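Local coordinates for ribosomal protein S2-related protein (Deinococcus radiodurans, PDB 2JH3) that binds a [4Fe-4S] iron-sulfur cluster and may act as a sirohydrochlorin ferrochelatase, at residues Q50-L55 / C425-L430. Residues are numbered along the deposited sequence; the frame is centred on the assembly and turned at random.
Sequences QQEPGL and CLRTRL. With SF4 (iron/sulfur cluster), chain E.
Glu52 and Arg427 reach for each other from opposite directions and join two domains through one buried salt bridge, a compact case of charge pairing beside a metal cluster. NH2 of Arg427 donates to OE2 of Glu52 at 2.8 Å, on the syn side of the carboxylate, tilted a little out of both planes and bent rather than straight. Carboxylate and guanidinium planes stand 83° apart, so a single N-H carries the bond instead of a two-pronged pairing. At the foot of the arginine side chain, CB rests 3.8 Å from sulfide S2 of the iron-sulfur cluster. Beyond it the chain, extended from CG to NE (chi2 -176°, chi3 161°), carries CD past sulfide S4 (4.0 Å) to the carboxylate. Cys425 SG ligates the cluster iron FE3 at 2.3 Å and also accepts a hydrogen bond from Arg427 N (3.6 Å), which ties the arginine backbone to a cluster ligand. A leucine in place of Arg427 would probably leave the buried Glu52 carboxylate without its countercharge. Gln57 NE2 also binds Glu52 OE2. Glu52 sits between strands 43-48 and 66-71; Arg427 adjoins Thr428, whose backbone bonds join strands 427-429 and 448-450 in parallel, and touches Val375 of helix 375-383.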
loop_
_atom_site.group_PDB
_atom_site.type_symbol
_atom_site.label_atom_id
_atom_site.label_comp_id
_atom_site.label_asym_id
_atom_site.label_seq_id
_atom_site.Cartn_x
_atom_site.Cartn_y
_atom_site.Cartn_z
ATOM N N GLN A 50 7.708 7.348 17.994
ATOM C CA GLN A 50 7.336 7.489 16.594
ATOM C C GLN A 50 7.078 6.158 15.867
ATOM O O GLN A 50 6.973 6.132 14.622
ATOM C CB GLN A 50 8.426 8.279 15.870
ATOM C CG GLN A 50 8.497 9.651 16.357
ATOM C CD GLN A 50 7.261 10.409 16.023
ATOM O OE1 GLN A 50 6.833 10.414 14.865
ATOM N NE2 GLN A 50 6.641 11.032 17.018
ATOM N N GLN A 51 6.981 5.049 16.600
ATOM C CA GLN A 51 6.628 3.759 16.005
ATOM C C GLN A 51 6.075 2.807 17.015
ATOM O O GLN A 51 6.092 3.107 18.210
ATOM C CB GLN A 51 7.823 3.119 15.261
ATOM C CG GLN A 51 8.986 2.687 16.173
ATOM C CD GLN A 51 10.180 2.251 15.371
ATOM O OE1 GLN A 51 10.826 3.020 14.687
ATOM N NE2 GLN A 51 10.491 0.985 15.465
ATOM N N GLU A 52 5.503 1.694 16.545
ATOM C CA GLU A 52 4.986 0.656 17.442
ATOM C C GLU A 52 6.142 -0.234 17.939
ATOM O O GLU A 52 7.063 -0.518 17.159
ATOM C CB GLU A 52 3.950 -0.197 16.737
ATOM C CG GLU A 52 2.691 0.544 16.379
ATOM C CD GLU A 52 1.570 -0.426 15.975
ATOM O OE1 GLU A 52 1.827 -1.430 15.205
ATOM O OE2 GLU A 52 0.456 -0.201 16.501
ATOM N N PRO A 53 6.072 -0.727 19.194
ATOM C CA PRO A 53 5.078 -0.457 20.231
ATOM C C PRO A 53 5.146 0.982 20.634
ATOM O O PRO A 53 6.266 1.480 20.858
ATOM C CB PRO A 53 5.547 -1.303 21.442
ATOM C CG PRO A 53 6.624 -2.191 20.975
ATOM C CD PRO A 53 7.115 -1.661 19.645
ATOM N N GLY A 54 4.015 1.640 20.689
ATOM C CA GLY A 54 3.961 3.066 20.893
ATOM C C GLY A 54 3.811 3.367 22.384
ATOM O O GLY A 54 3.506 2.481 23.196
ATOM N N LEU A 55 4.026 4.632 22.743
ATOM C CA LEU A 55 3.884 5.081 24.143
ATOM C C LEU A 55 2.474 4.881 24.713
ATOM O O LEU A 55 2.305 4.661 25.923
ATOM C CB LEU A 55 4.263 6.564 24.274
ATOM C CG LEU A 55 5.721 6.899 23.867
ATOM C CD1 LEU A 55 5.917 8.415 23.941
ATOM C CD2 LEU A 55 6.698 6.144 24.695
ATOM N N CYS A 425 -4.238 -0.249 6.685
ATOM C CA CYS A 425 -4.155 -0.842 7.993
ATOM C C CYS A 425 -5.132 -2.000 8.162
ATOM O O CYS A 425 -6.261 -1.934 7.658
ATOM C CB CYS A 425 -4.496 0.234 9.039
ATOM S SG CYS A 425 -3.935 -0.174 10.715
ATOM N N LEU A 426 -4.759 -3.030 8.897
ATOM C CA LEU A 426 -5.731 -4.083 9.327
ATOM C C LEU A 426 -6.826 -3.650 10.316
ATOM O O LEU A 426 -7.906 -4.274 10.468
ATOM C CB LEU A 426 -4.954 -5.215 9.961
ATOM C CG LEU A 426 -4.413 -6.451 9.165
ATOM C CD1 LEU A 426 -4.520 -6.400 7.734
ATOM C CD2 LEU A 426 -3.054 -7.039 9.677
ATOM N N ARG A 427 -6.509 -2.639 11.089
ATOM C CA ARG A 427 -7.347 -2.249 12.209
ATOM C C ARG A 427 -8.581 -1.484 11.766
ATOM O O ARG A 427 -8.654 -0.980 10.614
ATOM C CB ARG A 427 -6.524 -1.405 13.189
ATOM C CG ARG A 427 -5.482 -2.180 13.910
ATOM C CD ARG A 427 -4.806 -1.273 14.920
ATOM N NE ARG A 427 -4.050 -1.934 16.020
ATOM C CZ ARG A 427 -2.754 -1.864 16.274
ATOM N NH1 ARG A 427 -2.281 -2.375 17.397
ATOM N NH2 ARG A 427 -1.935 -1.165 15.498
ATOM N N THR A 428 -9.561 -1.454 12.678
ATOM C CA THR A 428 -10.856 -0.755 12.546
ATOM C C THR A 428 -10.888 0.386 13.591
ATOM O O THR A 428 -10.772 0.141 14.784
ATOM C CB THR A 428 -12.051 -1.737 12.842
ATOM O OG1 THR A 428 -12.098 -2.770 11.834
ATOM C CG2 THR A 428 -13.400 -1.012 12.768
ATOM N N ARG A 429 -11.008 1.617 13.088
ATOM C CA ARG A 429 -10.949 2.869 13.914
ATOM C C ARG A 429 -12.160 3.084 14.763
ATOM O O ARG A 429 -13.076 3.813 14.429
ATOM C CB ARG A 429 -10.580 4.076 13.037
ATOM C CG ARG A 429 -11.451 4.339 11.846
ATOM C CD ARG A 429 -10.767 5.376 10.956
ATOM N NE ARG A 429 -11.524 5.783 9.756
ATOM C CZ ARG A 429 -11.505 5.111 8.610
ATOM N NH1 ARG A 429 -12.160 5.586 7.567
ATOM N NH2 ARG A 429 -10.807 3.974 8.472
ATOM N N LEU A 430 -12.138 2.471 15.932
ATOM C CA LEU A 430 -13.200 2.589 16.916
ATOM C C LEU A 430 -13.435 4.046 17.348
ATOM O O LEU A 430 -14.560 4.468 17.662
ATOM C CB LEU A 430 -12.802 1.804 18.133
ATOM C CG LEU A 430 -13.342 0.392 18.356
ATOM C CD1 LEU A 430 -13.803 -0.385 17.133
ATOM C CD2 LEU A 430 -12.440 -0.350 19.319
HETATM FE FE1 SF4 E . -5.459 3.196 13.685
HETATM FE FE2 SF4 E . -3.241 4.216 12.497
HETATM FE FE3 SF4 E . -4.267 1.843 11.702
HETATM FE FE4 SF4 E . -5.601 4.160 11.132
HETATM S S1 SF4 E . -3.508 3.554 10.317
HETATM S S2 SF4 E . -6.561 2.231 11.952
HETATM S S3 SF4 E . -5.173 5.398 13.048
HETATM S S4 SF4 E . -3.278 2.249 13.738
#